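PDB 2OAF: thioesterase superfamily from Jannaschia sp., which probably acts as a thioesterase, hydrolysing thioester substrates as a member of the hotdog-fold superfamily, though its natural substrate is not established. Local coordinates for residues 82-87 against 115-120; 38-43 against 76-81; 16-21 against 91-96. All coordinates share one frame; numbering follows the deposited sequence.

Overall arrangement
Contacts 1, 2 and 3 all draw on the same curved antiparallel sheet. Contact 2 is buried: helix 39-54 lays apolar side chains on strand 69-80, with no hydrogen bond between its two segments. Contact 1 follows directly along the chain, where the loop leaving that strand is tied by one backbone bond to strand 115-128; it is only partly buried, and M78 of contact 2 packs on its F118. Contact 3, 16-21 against 91-96, is strand pairing proper, with a ladder of backbone bonds, a salt bridge on one face and helix-facing residues on the other. V21 of contact 3 packs on F42 of the helix used in contact 2.

Contact 1 of 3, residues 82-87 against 115-120; sequences SPVTPR and VTCFVG
S82 and C117 meet where the chain leaves strand 69-80 and passes the start of strand 115-128, their CA atoms 4.3 Å apart. One backbone hydrogen bond joins the segments: S82 N gives to C117 O at 3.1 Å. The backbone N of K81 bonds to the same oxygen, so two successive amides converge on it as the pairing of these strands ends. C117 and F118 both face G110 on strand 103-112, a classic beta bulge.

The C117 side chain lies against backbone oxygens, CB 3.2 Å from S82 O and SG 3.7 Å from P83 O. V84 reaches in with CG2, the branch placed beside its own backbone N because CG1 takes the anti position (chi1 170°). V84 CG2 lies against C117 CB at 3.6 Å and also comes to the edge of the F118 ring, near its plane, 4.2 Å from F118 CD2. Nearer the surface, S82 OG and CB lie along V115 CG1, S82 OG at 3.8 Å. Farther along the loop, the R87 guanidinium forms a salt bridge with D66 of the second subunit.

Chemically the contact is a small one of two kinds. C117 O accepts from S82 N and K81 N where strand 69-80 ends, and the V84 side chain, buried and also touching L90 of strand 90-99, adds modest apolar contact with C117 and F118. One backbone bond and these few methyl contacts join the two segments over an interface that is only partly buried, with S82 and V115 toward its exposed side.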
loop_
_atom_site.group_PDB
_atom_site.type_symbol
_atom_site.label_atom_id
_atom_site.label_comp_id
_atom_site.label_asym_id
_atom_site.label_seq_id
_atom_site.Cartn_x
_atom_site.Cartn_y
_atom_site.Cartn_z
ATOM N N SER B 82 -1.646 -17.478 -12.626
ATOM C CA SER B 82 -1.063 -18.321 -11.623
ATOM C C SER B 82 -0.675 -17.419 -10.433
ATOM O O SER B 82 -0.349 -16.256 -10.616
ATOM C CB SER B 82 0.179 -19.048 -12.206
ATOM O OG SER B 82 0.597 -20.091 -11.372
ATOM N N PRO B 83 -0.744 -17.946 -9.210
ATOM C CA PRO B 83 -0.442 -17.131 -8.042
ATOM C C PRO B 83 1.003 -16.680 -7.930
ATOM O O PRO B 83 1.930 -17.405 -8.304
ATOM C CB PRO B 83 -0.701 -18.079 -6.877
ATOM C CG PRO B 83 -1.487 -19.135 -7.404
ATOM C CD PRO B 83 -1.136 -19.300 -8.824
ATOM N N VAL B 84 1.184 -15.498 -7.372
ATOM C CA VAL B 84 2.498 -14.948 -7.121
ATOM C C VAL B 84 2.826 -15.187 -5.627
ATOM O O VAL B 84 1.995 -14.946 -4.752
ATOM C CB VAL B 84 2.517 -13.471 -7.447
ATOM C CG1 VAL B 84 3.795 -12.854 -6.948
ATOM C CG2 VAL B 84 2.354 -13.234 -9.021
ATOM N N THR B 85 4.007 -15.721 -5.340
ATOM C CA THR B 85 4.408 -15.975 -3.930
ATOM C C THR B 85 5.818 -15.496 -3.642
ATOM O O THR B 85 6.589 -15.183 -4.543
ATOM C CB THR B 85 4.361 -17.448 -3.559
ATOM O OG1 THR B 85 5.520 -18.103 -4.108
ATOM C CG2 THR B 85 3.065 -18.116 -4.038
ATOM N N PRO B 86 6.190 -15.433 -2.370
ATOM C CA PRO B 86 7.583 -15.151 -2.041
ATOM C C PRO B 86 8.605 -16.249 -2.307
ATOM O O PRO B 86 9.776 -16.037 -1.991
ATOM C CB PRO B 86 7.545 -14.900 -0.520
ATOM C CG PRO B 86 6.141 -14.599 -0.202
ATOM C CD PRO B 86 5.378 -15.510 -1.145
ATOM N N ARG B 87 8.195 -17.390 -2.872
ATOM C CA ARG B 87 9.133 -18.487 -3.113
ATOM C C ARG B 87 10.145 -18.163 -4.201
ATOM O O ARG B 87 11.171 -18.800 -4.264
ATOM C CB ARG B 87 8.416 -19.770 -3.521
ATOM C CG ARG B 87 7.290 -20.242 -2.604
ATOM C CD ARG B 87 7.863 -20.922 -1.424
ATOM N NE ARG B 87 6.851 -21.574 -0.597
ATOM C CZ ARG B 87 7.108 -22.051 0.611
ATOM N NH1 ARG B 87 8.335 -21.937 1.121
ATOM N NH2 ARG B 87 6.144 -22.624 1.316
ATOM N N VAL B 115 7.011 -19.613 -14.895
ATOM C CA VAL B 115 5.565 -19.631 -15.025
ATOM C C VAL B 115 5.044 -18.207 -15.156
ATOM O O VAL B 115 5.348 -17.349 -14.317
ATOM C CB VAL B 115 4.890 -20.248 -13.757
ATOM C CG1 VAL B 115 3.348 -20.313 -13.912
ATOM C CG2 VAL B 115 5.471 -21.644 -13.452
ATOM N N THR B 116 4.228 -17.952 -16.176
ATOM C CA THR B 116 3.634 -16.635 -16.351
ATOM C C THR B 116 2.448 -16.501 -15.414
ATOM O O THR B 116 1.417 -17.135 -15.586
ATOM C CB THR B 116 3.200 -16.417 -17.793
ATOM O OG1 THR B 116 4.354 -16.520 -18.615
ATOM C CG2 THR B 116 2.546 -15.024 -17.980
ATOM N N CYS B 117 2.651 -15.715 -14.369
ATOM C CA CYS B 117 1.644 -15.525 -13.342
ATOM C C CYS B 117 0.610 -14.497 -13.763
ATOM O O CYS B 117 -0.578 -14.636 -13.437
ATOM C CB CYS B 117 2.296 -15.099 -12.042
ATOM S SG CYS B 117 3.446 -16.379 -11.472
ATOM N N PHE B 118 1.059 -13.420 -14.402
ATOM C CA PHE B 118 0.111 -12.428 -14.926
ATOM C C PHE B 118 0.628 -11.759 -16.191
ATOM O O PHE B 118 1.820 -11.725 -16.453
ATOM C CB PHE B 118 -0.281 -11.370 -13.883
ATOM C CG PHE B 118 0.852 -10.469 -13.434
ATOM C CD1 PHE B 118 1.313 -9.443 -14.233
ATOM C CD2 PHE B 118 1.433 -10.647 -12.200
ATOM C CE1 PHE B 118 2.362 -8.623 -13.827
ATOM C CE2 PHE B 118 2.439 -9.795 -11.754
ATOM C CZ PHE B 118 2.913 -8.781 -12.588
ATOM N N VAL B 119 -0.309 -11.290 -16.993
ATOM C CA VAL B 119 -0.003 -10.606 -18.233
ATOM C C VAL B 119 -0.801 -9.308 -18.169
ATOM O O VAL B 119 -1.994 -9.326 -17.887
ATOM C CB VAL B 119 -0.332 -11.491 -19.467
ATOM C CG1 VAL B 119 0.104 -12.977 -19.223
ATOM C CG2 VAL B 119 -1.789 -11.432 -19.811
ATOM N N GLY B 120 -0.128 -8.191 -18.357
ATOM C CA GLY B 120 -0.799 -6.897 -18.318
ATOM C C GLY B 120 -0.453 -5.970 -19.481
ATOM O O GLY B 120 0.630 -6.058 -20.064
#

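Contact 2 of 3, residues 38-43 against 76-81; sequences HLPRFA and LEMDFK. With PO4 (phosphate ion), chain C.
L39 and M78 carry this contact through their torsions. L39 has CG beside its backbone N (chi1 -62°) and then runs out extended, sending CD1 to F80; M78, a selenomethionine, is extended at its second torsion and bends at the last (67°), folding CE toward the helix. L39 CD1 meets F80 CD1 at 3.6 Å, the L39 and F80 side chains passing antiparallel to one another. The M78 chain lies roughly perpendicular to P40, with M78 SE 3.9 Å from P40 CG. The methyl M78 CE then touches A43 CB at 4.3 Å, one helical turn beyond L39.

On another side of the helix, H38 ND1 approaches phosphate O2 at 2.7 Å, the oxygen at the edge of the imidazole, near its plane, in a bond bent enough to count as weak. R41 NE makes a weak bond to phosphate O4 at 3.3 Å. H38 and R41 of the third subunit hold the same ion, probably picked up from the crystallisation liquor.

The helix segment crosses the strand segment at 114°, with axes 10.5 Å apart. F118 and F122 of strand 115-128 continue the apolar floor under M78 and A43, and strand 69-80 pairs antiparallel with a strand of the third subunit, carrying the sheet across that interface.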
loop_
_atom_site.group_PDB
_atom_site.type_symbol
_atom_site.label_atom_id
_atom_site.label_comp_id
_atom_site.label_asym_id
_atom_site.label_seq_id
_atom_site.Cartn_x
_atom_site.Cartn_y
_atom_site.Cartn_z
ATOM N N HIS B 38 -2.103 -5.710 -4.924
ATOM C CA HIS B 38 -0.700 -5.285 -4.970
ATOM C C HIS B 38 -0.108 -5.543 -6.324
ATOM O O HIS B 38 0.934 -4.994 -6.643
ATOM C CB HIS B 38 0.108 -6.086 -3.933
ATOM C CG HIS B 38 -0.320 -5.850 -2.522
ATOM N ND1 HIS B 38 -0.645 -4.598 -2.052
ATOM C CD2 HIS B 38 -0.460 -6.696 -1.471
ATOM C CE1 HIS B 38 -1.002 -4.690 -0.782
ATOM N NE2 HIS B 38 -0.892 -5.950 -0.406
ATOM N N LEU B 39 -0.711 -6.416 -7.118
ATOM C CA LEU B 39 -0.046 -6.815 -8.372
ATOM C C LEU B 39 0.148 -5.661 -9.350
ATOM O O LEU B 39 1.215 -5.552 -9.981
ATOM C CB LEU B 39 -0.726 -8.043 -9.021
ATOM C CG LEU B 39 -0.722 -9.351 -8.201
ATOM C CD1 LEU B 39 -1.434 -10.506 -8.915
ATOM C CD2 LEU B 39 0.710 -9.730 -7.784
ATOM N N PRO B 40 -0.851 -4.767 -9.460
ATOM C CA PRO B 40 -0.659 -3.583 -10.335
ATOM C C PRO B 40 0.551 -2.746 -9.911
ATOM O O PRO B 40 1.256 -2.200 -10.742
ATOM C CB PRO B 40 -1.954 -2.801 -10.124
ATOM C CG PRO B 40 -2.998 -3.889 -9.764
ATOM C CD PRO B 40 -2.203 -4.805 -8.865
ATOM N N ARG B 41 0.753 -2.614 -8.618
ATOM C CA ARG B 41 1.909 -1.892 -8.103
ATOM C C ARG B 41 3.220 -2.470 -8.616
ATOM O O ARG B 41 4.143 -1.726 -8.971
ATOM C CB ARG B 41 1.947 -1.934 -6.580
ATOM C CG ARG B 41 3.239 -1.321 -6.022
ATOM C CD ARG B 41 3.153 -0.763 -4.596
ATOM N NE ARG B 41 2.779 -1.775 -3.621
ATOM C CZ ARG B 41 3.595 -2.695 -3.136
ATOM N NH1 ARG B 41 4.857 -2.756 -3.536
ATOM N NH2 ARG B 41 3.135 -3.572 -2.253
ATOM N N PHE B 42 3.326 -3.801 -8.597
ATOM C CA PHE B 42 4.532 -4.466 -9.096
ATOM C C PHE B 42 4.712 -4.188 -10.582
ATOM O O PHE B 42 5.819 -3.924 -11.038
ATOM C CB PHE B 42 4.480 -5.989 -8.931
ATOM C CG PHE B 42 4.323 -6.475 -7.513
ATOM C CD1 PHE B 42 4.835 -5.763 -6.434
ATOM C CD2 PHE B 42 3.727 -7.696 -7.275
ATOM C CE1 PHE B 42 4.709 -6.245 -5.145
ATOM C CE2 PHE B 42 3.611 -8.185 -5.988
ATOM C CZ PHE B 42 4.099 -7.451 -4.921
ATOM N N ALA B 43 3.634 -4.269 -11.349
ATOM C CA ALA B 43 3.734 -4.019 -12.797
ATOM C C ALA B 43 4.162 -2.574 -13.110
ATOM O O ALA B 43 4.978 -2.323 -14.004
ATOM C CB ALA B 43 2.423 -4.379 -13.509
ATOM N N LEU B 76 -5.590 0.309 -17.804
ATOM C CA LEU B 76 -4.800 -0.890 -17.494
ATOM C C LEU B 76 -5.678 -2.153 -17.563
ATOM O O LEU B 76 -6.893 -2.116 -17.277
ATOM C CB LEU B 76 -4.119 -0.747 -16.159
ATOM C CG LEU B 76 -4.854 -0.796 -14.832
ATOM C CD1 LEU B 76 -5.164 -2.185 -14.442
ATOM C CD2 LEU B 76 -3.940 -0.186 -13.755
ATOM N N GLU B 77 -5.072 -3.248 -17.985
ATOM C CA GLU B 77 -5.765 -4.535 -17.958
ATOM C C GLU B 77 -4.764 -5.602 -17.622
ATOM O O GLU B 77 -3.579 -5.524 -18.051
ATOM C CB GLU B 77 -6.484 -4.860 -19.270
ATOM C CG GLU B 77 -5.601 -4.955 -20.475
ATOM C CD GLU B 77 -6.315 -5.529 -21.712
ATOM O OE1 GLU B 77 -6.894 -6.649 -21.639
ATOM O OE2 GLU B 77 -6.264 -4.853 -22.765
HETATM N N MSE B 78 -5.217 -6.554 -16.801
HETATM C CA MSE B 78 -4.355 -7.651 -16.320
HETATM C C MSE B 78 -5.142 -8.928 -16.303
HETATM O O MSE B 78 -6.301 -8.923 -15.898
HETATM C CB MSE B 78 -3.830 -7.351 -14.921
HETATM C CG MSE B 78 -3.091 -6.019 -14.823
HETATM SE SE MSE B 78 -2.259 -5.706 -13.127
HETATM C CE MSE B 78 -0.908 -7.076 -13.167
ATOM N N ASP B 79 -4.506 -10.016 -16.761
ATOM C CA ASP B 79 -5.006 -11.360 -16.595
ATOM C C ASP B 79 -4.115 -12.063 -15.615
ATOM O O ASP B 79 -2.895 -11.987 -15.753
ATOM C CB ASP B 79 -5.021 -12.115 -17.911
ATOM C CG ASP B 79 -6.008 -11.569 -18.915
ATOM O OD1 ASP B 79 -7.013 -10.951 -18.530
ATOM O OD2 ASP B 79 -5.787 -11.791 -20.120
ATOM N N PHE B 80 -4.713 -12.717 -14.621
ATOM C CA PHE B 80 -3.976 -13.421 -13.556
ATOM C C PHE B 80 -4.101 -14.941 -13.804
ATOM O O PHE B 80 -5.201 -15.490 -13.742
ATOM C CB PHE B 80 -4.547 -13.028 -12.210
ATOM C CG PHE B 80 -4.628 -11.539 -12.018
ATOM C CD1 PHE B 80 -3.502 -10.803 -11.800
ATOM C CD2 PHE B 80 -5.838 -10.887 -12.084
ATOM C CE1 PHE B 80 -3.567 -9.429 -11.678
ATOM C CE2 PHE B 80 -5.913 -9.529 -11.912
ATOM C CZ PHE B 80 -4.764 -8.803 -11.715
ATOM N N LYS B 81 -2.976 -15.601 -14.091
ATOM C CA LYS B 81 -2.980 -16.990 -14.574
ATOM C C LYS B 81 -2.506 -17.949 -13.517
ATOM O O LYS B 81 -2.871 -19.112 -13.532
ATOM C CB LYS B 81 -2.077 -17.132 -15.800
ATOM C CG LYS B 81 -2.335 -16.124 -16.921
ATOM C CD LYS B 81 -3.589 -16.451 -17.703
ATOM C CE LYS B 81 -3.543 -15.808 -19.129
ATOM N NZ LYS B 81 -4.731 -16.106 -20.032
HETATM P P PO4 C . -1.060 -0.871 -2.875
HETATM O O1 PO4 C . -2.092 0.220 -2.902
HETATM O O2 PO4 C . -1.659 -2.133 -2.321
HETATM O O3 PO4 C . -0.630 -1.156 -4.294
HETATM O O4 PO4 C . 0.145 -0.401 -2.083
#

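Contact 3 of 3, residues 16-21 against 91-96; sequences AFVHDV and KCHTWP
F17 to D20 run antiparallel to K91 to T94, the segment axes 4.5 Å apart at 149°, with F17-T94 and H19-C92 as hydrogen-bonded pairs and V18-H93 and D20-K91 as non-hydrogen-bonded ones. T94 N reaches F17 O at 2.7 Å, whereas the return bond from F17 N is weak. C92 O is gripped twice, by H19 N at 2.9 Å and by T94 OG1 from the other face of its plane.

On the face bearing V18, D20, K91 and H93, V18 holds the middle. V18 CG2 sits over the H93 ring, 3.8 Å from the centroid and 21° off the normal, a CH-pi contact. The other methyl, V18 CG1, touches K91 CB at 3.8 Å. Cut back to an alanine, V18 would have neither methyl, and the H93 face and the K91 chain are likely to be left without this packing, both freer to shift. K91 is kinked at chi2 (-90°), which lays it alongside D20 and brings K91 NZ to D20 OD1 at 3.1 Å on the syn side, though out of the carboxylate plane; OD2 is a weaker second partner of this salt bridge. Just ahead of the strand, A16 CB packs on W95 CE3 at 3.8 Å.

F17, H19, C92 and T94 occupy the opposite face. F17, H19 and T94 touch helix 39-54, where H19 NE2 bonds to E45, while V21 CG2 touches C92 SG at 3.9 Å. An antiparallel sheet wrapped round a long central helix, here 39-54, is the hotdog fold, and the face bearing F17, H19 and T94 is the one turned to that helix.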
loop_
_atom_site.group_PDB
_atom_site.type_symbol
_atom_site.label_atom_id
_atom_site.label_comp_id
_atom_site.label_asym_id
_atom_site.label_seq_id
_atom_site.Cartn_x
_atom_site.Cartn_y
_atom_site.Cartn_z
ATOM N N ALA B 16 12.786 -8.171 -24.253
ATOM C CA ALA B 16 12.099 -7.457 -23.181
ATOM C C ALA B 16 13.064 -7.211 -22.032
ATOM O O ALA B 16 13.865 -8.089 -21.655
ATOM C CB ALA B 16 10.833 -8.221 -22.692
ATOM N N PHE B 17 13.001 -5.992 -21.507
ATOM C CA PHE B 17 13.646 -5.632 -20.263
ATOM C C PHE B 17 13.010 -6.439 -19.144
ATOM O O PHE B 17 11.786 -6.593 -19.096
ATOM C CB PHE B 17 13.428 -4.130 -20.035
ATOM C CG PHE B 17 13.957 -3.637 -18.734
ATOM C CD1 PHE B 17 15.328 -3.582 -18.508
ATOM C CD2 PHE B 17 13.103 -3.243 -17.730
ATOM C CE1 PHE B 17 15.828 -3.157 -17.302
ATOM C CE2 PHE B 17 13.599 -2.804 -16.535
ATOM C CZ PHE B 17 14.965 -2.774 -16.313
ATOM N N VAL B 18 13.822 -6.929 -18.223
ATOM C CA VAL B 18 13.311 -7.669 -17.086
ATOM C C VAL B 18 13.631 -6.888 -15.814
ATOM O O VAL B 18 14.791 -6.564 -15.574
ATOM C CB VAL B 18 13.890 -9.121 -17.048
ATOM C CG1 VAL B 18 13.416 -9.869 -15.789
ATOM C CG2 VAL B 18 13.516 -9.889 -18.309
ATOM N N HIS B 19 12.590 -6.517 -15.061
ATOM C CA HIS B 19 12.723 -5.914 -13.734
ATOM C C HIS B 19 12.395 -6.952 -12.662
ATOM O O HIS B 19 11.334 -7.539 -12.693
ATOM C CB HIS B 19 11.786 -4.715 -13.602
ATOM C CG HIS B 19 11.807 -4.091 -12.243
ATOM N ND1 HIS B 19 12.950 -3.531 -11.706
ATOM C CD2 HIS B 19 10.841 -3.956 -11.304
ATOM C CE1 HIS B 19 12.689 -3.095 -10.489
ATOM N NE2 HIS B 19 11.416 -3.340 -10.217
ATOM N N ASP B 20 13.307 -7.165 -11.709
ATOM C CA ASP B 20 13.066 -8.103 -10.608
ATOM C C ASP B 20 12.282 -7.425 -9.522
ATOM O O ASP B 20 12.629 -6.317 -9.134
ATOM C CB ASP B 20 14.368 -8.580 -9.982
ATOM C CG ASP B 20 15.180 -9.494 -10.889
ATOM O OD1 ASP B 20 14.693 -9.909 -11.948
ATOM O OD2 ASP B 20 16.344 -9.774 -10.533
ATOM N N VAL B 21 11.240 -8.093 -9.046
ATOM C CA VAL B 21 10.448 -7.641 -7.923
ATOM C C VAL B 21 10.538 -8.739 -6.846
ATOM O O VAL B 21 10.307 -9.909 -7.125
ATOM C CB VAL B 21 8.986 -7.361 -8.352
ATOM C CG1 VAL B 21 8.111 -7.048 -7.147
ATOM C CG2 VAL B 21 8.926 -6.208 -9.371
ATOM N N LYS B 91 9.883 -11.935 -11.943
ATOM C CA LYS B 91 10.566 -11.325 -13.070
ATOM C C LYS B 91 9.544 -10.669 -13.975
ATOM O O LYS B 91 8.708 -11.348 -14.619
ATOM C CB LYS B 91 11.344 -12.376 -13.856
ATOM C CG LYS B 91 12.353 -13.152 -13.038
ATOM C CD LYS B 91 13.697 -12.476 -13.050
ATOM C CE LYS B 91 14.773 -13.271 -12.304
ATOM N NZ LYS B 91 16.103 -12.594 -12.348
ATOM N N CYS B 92 9.594 -9.345 -14.031
ATOM C CA CYS B 92 8.641 -8.586 -14.811
ATOM C C CYS B 92 9.254 -8.229 -16.141
ATOM O O CYS B 92 10.042 -7.313 -16.248
ATOM C CB CYS B 92 8.199 -7.355 -14.055
ATOM S SG CYS B 92 7.303 -7.737 -12.527
ATOM N N HIS B 93 8.860 -8.974 -17.166
ATOM C CA HIS B 93 9.322 -8.751 -18.542
ATOM C C HIS B 93 8.493 -7.607 -19.114
ATOM O O HIS B 93 7.262 -7.714 -19.221
ATOM C CB HIS B 93 9.119 -9.999 -19.412
ATOM C CG HIS B 93 9.861 -11.209 -18.940
ATOM N ND1 HIS B 93 10.866 -11.799 -19.679
ATOM C CD2 HIS B 93 9.747 -11.940 -17.805
ATOM C CE1 HIS B 93 11.326 -12.851 -19.026
ATOM N NE2 HIS B 93 10.672 -12.955 -17.881
ATOM N N THR B 94 9.155 -6.523 -19.495
ATOM C CA THR B 94 8.477 -5.251 -19.724
ATOM C C THR B 94 8.915 -4.656 -21.046
ATOM O O THR B 94 10.119 -4.577 -21.343
ATOM C CB THR B 94 8.827 -4.269 -18.587
ATOM O OG1 THR B 94 8.535 -4.915 -17.356
ATOM C CG2 THR B 94 8.020 -2.964 -18.683
ATOM N N TRP B 95 7.952 -4.223 -21.845
ATOM C CA TRP B 95 8.292 -3.579 -23.100
ATOM C C TRP B 95 7.142 -2.742 -23.633
ATOM O O TRP B 95 5.996 -3.008 -23.310
ATOM C CB TRP B 95 8.687 -4.636 -24.152
ATOM C CG TRP B 95 7.553 -5.463 -24.642
ATOM C CD1 TRP B 95 6.890 -5.305 -25.811
ATOM C CD2 TRP B 95 6.928 -6.578 -23.970
ATOM N NE1 TRP B 95 5.904 -6.256 -25.927
ATOM C CE2 TRP B 95 5.895 -7.043 -24.811
ATOM C CE3 TRP B 95 7.127 -7.208 -22.737
ATOM C CZ2 TRP B 95 5.073 -8.123 -24.478
ATOM C CZ3 TRP B 95 6.314 -8.301 -22.405
ATOM C CH2 TRP B 95 5.289 -8.732 -23.273
ATOM N N PRO B 96 7.460 -1.750 -24.485
ATOM C CA PRO B 96 6.423 -0.985 -25.164
ATOM C C PRO B 96 5.913 -1.752 -26.362
ATOM O O PRO B 96 6.695 -2.143 -27.232
ATOM C CB PRO B 96 7.154 0.260 -25.635
ATOM C CG PRO B 96 8.575 -0.194 -25.814
ATOM C CD PRO B 96 8.815 -1.267 -24.823
#